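PDB 1Y56: sarcosine oxidase from Pyrococcus horikoshii, which is the beta subunit of an L-proline dehydrogenase complex, a flavoprotein carrying FAD and FMN that probably oxidises L-proline. Local coordinates for residues G213-E221 / Y364-G372. Numbering follows the deposited sequence.
Sequences GIKTKIPIE and YDPYRFERG
Pro219 lies against the ring of Phe369, its CD set 4.1 Å from the ring centroid in an off-centre CH-pi contact. The opposite face of the same ring is covered by CG of Arg368, leaving the phenyl group sandwiched between the pyrrolidine ring of Pro219 and an aliphatic stem, both of which suit a flat apolar partner. With CG of Phe369 anti to its carbonyl carbon (chi1 -54°), the ring stands beside residues 217-219, where CG2 of Ile218 makes a loose apolar contact with CE2 of Phe369 at 4.4 Å. Thr216 fills the angle between two larger side chains, its small branched group presenting a methyl to one and a hydroxyl oxygen to the other: CG2 lies 3.6 Å from OE2 of Glu370, while OG1 approaches CE1 of Tyr367 obliquely at 3.6 Å. Glu370 CG lies between its backbone N and carbonyl carbon (chi1 81°), from where the extended chain carries the carboxylate to that methyl. A glycine in place of Thr216 would probably open a gap between the Tyr367 ring and the Glu370 carboxylate, leaving the latter freer to turn. No direct hydrogen bond joins the segments; instead, a water donates to Lys217 O and Pro366 O and accepts from Glu370 N. An Asx turn, Tyr367 N to Asp365 OD2 (3.0 Å), opens the run of helical backbone angles that follows; Asp365 also pairs with Arg371. The Tyr367 hydroxyl is bonded to Glu323 and the Glu322 amide. In this FAD-dependent oxidoreductase fold the contact is away from the flavin, the Ile218 side chain being about 13 Å from FAD. Ile218, Pro366 and Tyr367 all rest on Ile321 of strand 320-321. Here the loop between helix 205-212 and strand 221-230 meets the loop after helix 337-354.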
ATOM      1  N   GLY B 213     -38.141  11.182 -25.342  1.00 38.13           N
ATOM      2  CA  GLY B 213     -39.295  11.717 -24.620  1.00 38.74           C
ATOM      3  C   GLY B 213     -40.636  11.142 -25.056  1.00 39.28           C
ATOM      4  O   GLY B 213     -41.673  11.748 -24.816  1.00 39.44           O
ATOM      5  N   ILE B 214     -40.622   9.968 -25.684  1.00 39.75           N
ATOM      6  CA  ILE B 214     -41.854   9.305 -26.119  1.00 39.95           C
ATOM      7  C   ILE B 214     -42.681   8.936 -24.898  1.00 40.60           C
ATOM      8  O   ILE B 214     -42.224   8.178 -24.043  1.00 40.82           O
ATOM      9  CB  ILE B 214     -41.559   8.028 -26.947  1.00 39.75           C
ATOM     10  CG1 ILE B 214     -40.648   8.345 -28.139  1.00 39.63           C
ATOM     11  CG2 ILE B 214     -42.846   7.350 -27.396  1.00 39.03           C
ATOM     12  CD1 ILE B 214     -41.051   9.581 -28.942  1.00 39.51           C
ATOM     13  N   LYS B 215     -43.895   9.477 -24.826  1.00 41.17           N
ATOM     14  CA  LYS B 215     -44.811   9.235 -23.701  1.00 41.57           C
ATOM     15  C   LYS B 215     -45.776   8.055 -23.906  1.00 41.27           C
ATOM     16  O   LYS B 215     -46.475   7.670 -22.965  1.00 41.78           O
ATOM     17  CB  LYS B 215     -45.615  10.505 -23.374  1.00 41.99           C
ATOM     18  CG  LYS B 215     -44.786  11.736 -22.999  1.00 43.47           C
ATOM     19  CD  LYS B 215     -44.439  11.750 -21.506  1.00 47.88           C
ATOM     20  CE  LYS B 215     -44.029  13.145 -21.055  1.00 50.58           C
ATOM     21  NZ  LYS B 215     -44.994  14.165 -21.590  1.00 52.14           N
ATOM     22  N   THR B 216     -45.825   7.501 -25.121  1.00 40.71           N
ATOM     23  CA  THR B 216     -46.647   6.318 -25.422  1.00 40.27           C
ATOM     24  C   THR B 216     -46.047   5.059 -24.782  1.00 40.03           C
ATOM     25  O   THR B 216     -44.853   4.797 -24.928  1.00 39.65           O
ATOM     26  CB  THR B 216     -46.791   6.103 -26.957  1.00 40.34           C
ATOM     27  OG1 THR B 216     -47.376   7.264 -27.557  1.00 39.76           O
ATOM     28  CG2 THR B 216     -47.665   4.885 -27.274  1.00 40.41           C
ATOM     29  N   LYS B 217     -46.869   4.291 -24.065  1.00 39.96           N
ATOM     30  CA  LYS B 217     -46.399   3.035 -23.444  1.00 39.88           C
ATOM     31  C   LYS B 217     -46.103   1.987 -24.518  1.00 38.90           C
ATOM     32  O   LYS B 217     -47.015   1.504 -25.200  1.00 38.66           O
ATOM     33  CB  LYS B 217     -47.391   2.475 -22.399  1.00 40.16           C
ATOM     34  CG  LYS B 217     -48.033   3.516 -21.436  1.00 42.93           C
ATOM     35  CD  LYS B 217     -47.035   4.237 -20.506  1.00 46.11           C
ATOM     36  CE  LYS B 217     -46.796   3.461 -19.201  1.00 47.20           C
ATOM     37  NZ  LYS B 217     -45.698   4.069 -18.383  1.00 47.36           N
ATOM     38  N   ILE B 218     -44.819   1.671 -24.683  1.00 37.84           N
ATOM     39  CA  ILE B 218     -44.376   0.639 -25.622  1.00 36.77           C
ATOM     40  C   ILE B 218     -43.520  -0.359 -24.858  1.00 36.24           C
ATOM     41  O   ILE B 218     -42.284  -0.281 -24.896  1.00 36.38           O
ATOM     42  CB  ILE B 218     -43.580   1.211 -26.804  1.00 36.49           C
ATOM     43  CG1 ILE B 218     -44.355   2.345 -27.478  1.00 36.15           C
ATOM     44  CG2 ILE B 218     -43.281   0.112 -27.802  1.00 36.49           C
ATOM     45  CD1 ILE B 218     -43.510   3.244 -28.358  1.00 35.65           C
ATOM     46  N   PRO B 219     -44.175  -1.306 -24.163  1.00 35.42           N
ATOM     47  CA  PRO B 219     -43.476  -2.155 -23.214  1.00 34.70           C
ATOM     48  C   PRO B 219     -42.599  -3.175 -23.927  1.00 34.07           C
ATOM     49  O   PRO B 219     -43.100  -4.077 -24.589  1.00 34.28           O
ATOM     50  CB  PRO B 219     -44.615  -2.828 -22.446  1.00 34.67           C
ATOM     51  CG  PRO B 219     -45.764  -2.832 -23.380  1.00 34.85           C
ATOM     52  CD  PRO B 219     -45.607  -1.648 -24.272  1.00 35.25           C
ATOM     53  N   ILE B 220     -41.292  -3.002 -23.819  1.00 33.40           N
ATOM     54  CA  ILE B 220     -40.353  -3.948 -24.402  1.00 32.89           C
ATOM     55  C   ILE B 220     -39.318  -4.283 -23.342  1.00 32.66           C
ATOM     56  O   ILE B 220     -38.538  -3.420 -22.953  1.00 32.49           O
ATOM     57  CB  ILE B 220     -39.661  -3.368 -25.661  1.00 32.78           C
ATOM     58  CG1 ILE B 220     -40.690  -2.972 -26.716  1.00 32.43           C
ATOM     59  CG2 ILE B 220     -38.675  -4.372 -26.246  1.00 32.98           C
ATOM     60  CD1 ILE B 220     -40.100  -2.209 -27.896  1.00 32.81           C
ATOM     61  N   GLU B 221     -39.316  -5.524 -22.869  1.00 32.44           N
ATOM     62  CA  GLU B 221     -38.411  -5.917 -21.796  1.00 32.75           C
ATOM     63  C   GLU B 221     -37.354  -6.908 -22.267  1.00 32.40           C
ATOM     64  O   GLU B 221     -37.684  -7.860 -22.980  1.00 32.72           O
ATOM     65  CB  GLU B 221     -39.182  -6.555 -20.631  1.00 33.28           C
ATOM     66  CG  GLU B 221     -40.219  -5.695 -19.904  1.00 35.24           C
ATOM     67  CD  GLU B 221     -39.696  -4.331 -19.483  1.00 38.36           C
ATOM     68  OE1 GLU B 221     -40.523  -3.389 -19.449  1.00 40.19           O
ATOM     69  OE2 GLU B 221     -38.477  -4.188 -19.206  1.00 39.01           O
ATOM     70  N   TYR B 364     -48.383  -4.600 -36.375  1.00 36.46           N
ATOM     71  CA  TYR B 364     -47.288  -4.273 -35.457  1.00 36.46           C
ATOM     72  C   TYR B 364     -47.382  -2.834 -34.954  1.00 36.70           C
ATOM     73  O   TYR B 364     -46.367  -2.214 -34.626  1.00 36.78           O
ATOM     74  CB  TYR B 364     -45.927  -4.523 -36.133  1.00 36.33           C
ATOM     75  CG  TYR B 364     -45.861  -5.846 -36.868  1.00 36.41           C
ATOM     76  CD1 TYR B 364     -45.861  -5.900 -38.265  1.00 36.20           C
ATOM     77  CD2 TYR B 364     -45.838  -7.050 -36.166  1.00 37.01           C
ATOM     78  CE1 TYR B 364     -45.816  -7.126 -38.938  1.00 35.86           C
ATOM     79  CE2 TYR B 364     -45.799  -8.277 -36.828  1.00 36.66           C
ATOM     80  CZ  TYR B 364     -45.787  -8.309 -38.205  1.00 36.26           C
ATOM     81  OH  TYR B 364     -45.752  -9.534 -38.834  1.00 36.22           O
ATOM     82  N   ASP B 365     -48.609  -2.318 -34.888  1.00 36.91           N
ATOM     83  CA  ASP B 365     -48.881  -0.950 -34.454  1.00 36.95           C
ATOM     84  C   ASP B 365     -48.301  -0.659 -33.066  1.00 37.00           C
ATOM     85  O   ASP B 365     -48.675  -1.299 -32.076  1.00 36.86           O
ATOM     86  CB  ASP B 365     -50.390  -0.682 -34.470  1.00 36.94           C
ATOM     87  CG  ASP B 365     -50.742   0.793 -34.283  1.00 37.50           C
ATOM     88  OD1 ASP B 365     -51.948   1.095 -34.279  1.00 38.63           O
ATOM     89  OD2 ASP B 365     -49.846   1.655 -34.143  1.00 37.34           O
ATOM     90  N   PRO B 366     -47.360   0.300 -33.005  1.00 36.99           N
ATOM     91  CA  PRO B 366     -46.794   0.849 -31.777  1.00 37.04           C
ATOM     92  C   PRO B 366     -47.851   1.297 -30.777  1.00 37.24           C
ATOM     93  O   PRO B 366     -47.619   1.246 -29.572  1.00 37.30           O
ATOM     94  CB  PRO B 366     -46.037   2.073 -32.274  1.00 36.98           C
ATOM     95  CG  PRO B 366     -45.620   1.712 -33.638  1.00 36.88           C
ATOM     96  CD  PRO B 366     -46.739   0.897 -34.201  1.00 37.00           C
ATOM     97  N   TYR B 367     -49.000   1.735 -31.277  1.00 37.30           N
ATOM     98  CA  TYR B 367     -50.050   2.245 -30.408  1.00 37.40           C
ATOM     99  C   TYR B 367     -50.977   1.171 -29.832  1.00 37.72           C
ATOM    100  O   TYR B 367     -51.813   1.461 -28.969  1.00 38.16           O
ATOM    101  CB  TYR B 367     -50.852   3.333 -31.127  1.00 37.04           C
ATOM    102  CG  TYR B 367     -50.026   4.555 -31.443  1.00 36.30           C
ATOM    103  CD1 TYR B 367     -49.750   5.516 -30.462  1.00 35.54           C
ATOM    104  CD2 TYR B 367     -49.514   4.752 -32.718  1.00 35.17           C
ATOM    105  CE1 TYR B 367     -48.985   6.646 -30.752  1.00 34.62           C
ATOM    106  CE2 TYR B 367     -48.755   5.878 -33.018  1.00 35.05           C
ATOM    107  CZ  TYR B 367     -48.490   6.821 -32.036  1.00 34.83           C
ATOM    108  OH  TYR B 367     -47.721   7.926 -32.355  1.00 34.86           O
ATOM    109  N   ARG B 368     -50.824  -0.069 -30.275  1.00 37.82           N
ATOM    110  CA  ARG B 368     -51.781  -1.093 -29.879  1.00 38.20           C
ATOM    111  C   ARG B 368     -51.875  -1.298 -28.373  1.00 38.48           C
ATOM    112  O   ARG B 368     -52.929  -1.663 -27.871  1.00 38.32           O
ATOM    113  CB  ARG B 368     -51.533  -2.427 -30.607  1.00 38.16           C
ATOM    114  CG  ARG B 368     -50.317  -3.225 -30.180  1.00 37.55           C
ATOM    115  CD  ARG B 368     -50.193  -4.465 -31.050  1.00 37.56           C
ATOM    116  NE  ARG B 368     -48.996  -5.262 -30.779  1.00 37.63           N
ATOM    117  CZ  ARG B 368     -47.781  -4.998 -31.261  1.00 37.36           C
ATOM    118  NH1 ARG B 368     -47.571  -3.936 -32.029  1.00 37.68           N
ATOM    119  NH2 ARG B 368     -46.770  -5.795 -30.964  1.00 36.92           N
ATOM    120  N   PHE B 369     -50.779  -1.045 -27.663  1.00 39.12           N
ATOM    121  CA  PHE B 369     -50.666  -1.450 -26.261  1.00 39.76           C
ATOM    122  C   PHE B 369     -51.425  -0.528 -25.326  1.00 40.47           C
ATOM    123  O   PHE B 369     -52.125  -1.000 -24.426  1.00 40.40           O
ATOM    124  CB  PHE B 369     -49.203  -1.553 -25.829  1.00 39.44           C
ATOM    125  CG  PHE B 369     -48.373  -2.435 -26.704  1.00 38.50           C
ATOM    126  CD1 PHE B 369     -48.530  -3.811 -26.671  1.00 37.77           C
ATOM    127  CD2 PHE B 369     -47.428  -1.885 -27.563  1.00 38.22           C
ATOM    128  CE1 PHE B 369     -47.766  -4.632 -27.484  1.00 37.88           C
ATOM    129  CE2 PHE B 369     -46.651  -2.698 -28.384  1.00 37.93           C
ATOM    130  CZ  PHE B 369     -46.816  -4.074 -28.340  1.00 37.61           C
ATOM    131  N   GLU B 370     -51.281   0.779 -25.543  1.00 41.32           N
ATOM    132  CA  GLU B 370     -52.032   1.759 -24.778  1.00 42.32           C
ATOM    133  C   GLU B 370     -53.505   1.656 -25.138  1.00 42.92           C
ATOM    134  O   GLU B 370     -54.355   1.689 -24.256  1.00 43.44           O
ATOM    135  CB  GLU B 370     -51.495   3.182 -24.964  1.00 42.24           C
ATOM    136  CG  GLU B 370     -51.935   3.920 -26.223  1.00 43.26           C
ATOM    137  CD  GLU B 370     -51.360   5.336 -26.318  1.00 44.75           C
ATOM    138  OE1 GLU B 370     -51.616   6.008 -27.342  1.00 45.64           O
ATOM    139  OE2 GLU B 370     -50.650   5.784 -25.384  1.00 44.68           O
ATOM    140  N   ARG B 371     -53.800   1.491 -26.425  1.00 43.40           N
ATOM    141  CA  ARG B 371     -55.168   1.257 -26.873  1.00 43.91           C
ATOM    142  C   ARG B 371     -55.790  -0.025 -26.312  1.00 44.00           C
ATOM    143  O   ARG B 371     -56.968  -0.274 -26.532  1.00 44.31           O
ATOM    144  CB  ARG B 371     -55.231   1.212 -28.399  1.00 44.02           C
ATOM    145  CG  ARG B 371     -55.883   2.429 -29.045  1.00 45.94           C
ATOM    146  CD  ARG B 371     -54.876   3.480 -29.559  1.00 48.22           C
ATOM    147  NE  ARG B 371     -54.213   3.141 -30.834  1.00 50.95           N
ATOM    148  CZ  ARG B 371     -54.562   2.169 -31.696  1.00 51.15           C
ATOM    149  NH1 ARG B 371     -53.841   1.997 -32.799  1.00 50.48           N
ATOM    150  NH2 ARG B 371     -55.612   1.372 -31.482  1.00 50.22           N
ATOM    151  N   GLY B 372     -55.000  -0.841 -25.615  1.00 44.20           N
ATOM    152  CA  GLY B 372     -55.459  -2.135 -25.095  1.00 44.28           C
ATOM    153  C   GLY B 372     -55.607  -3.275 -26.103  1.00 44.59           C
ATOM    154  O   GLY B 372     -56.108  -4.341 -25.757  1.00 44.69           O
TER
HETATM  155  O   HOH W   1     -48.631   1.383 -27.144  1.00 58.62           O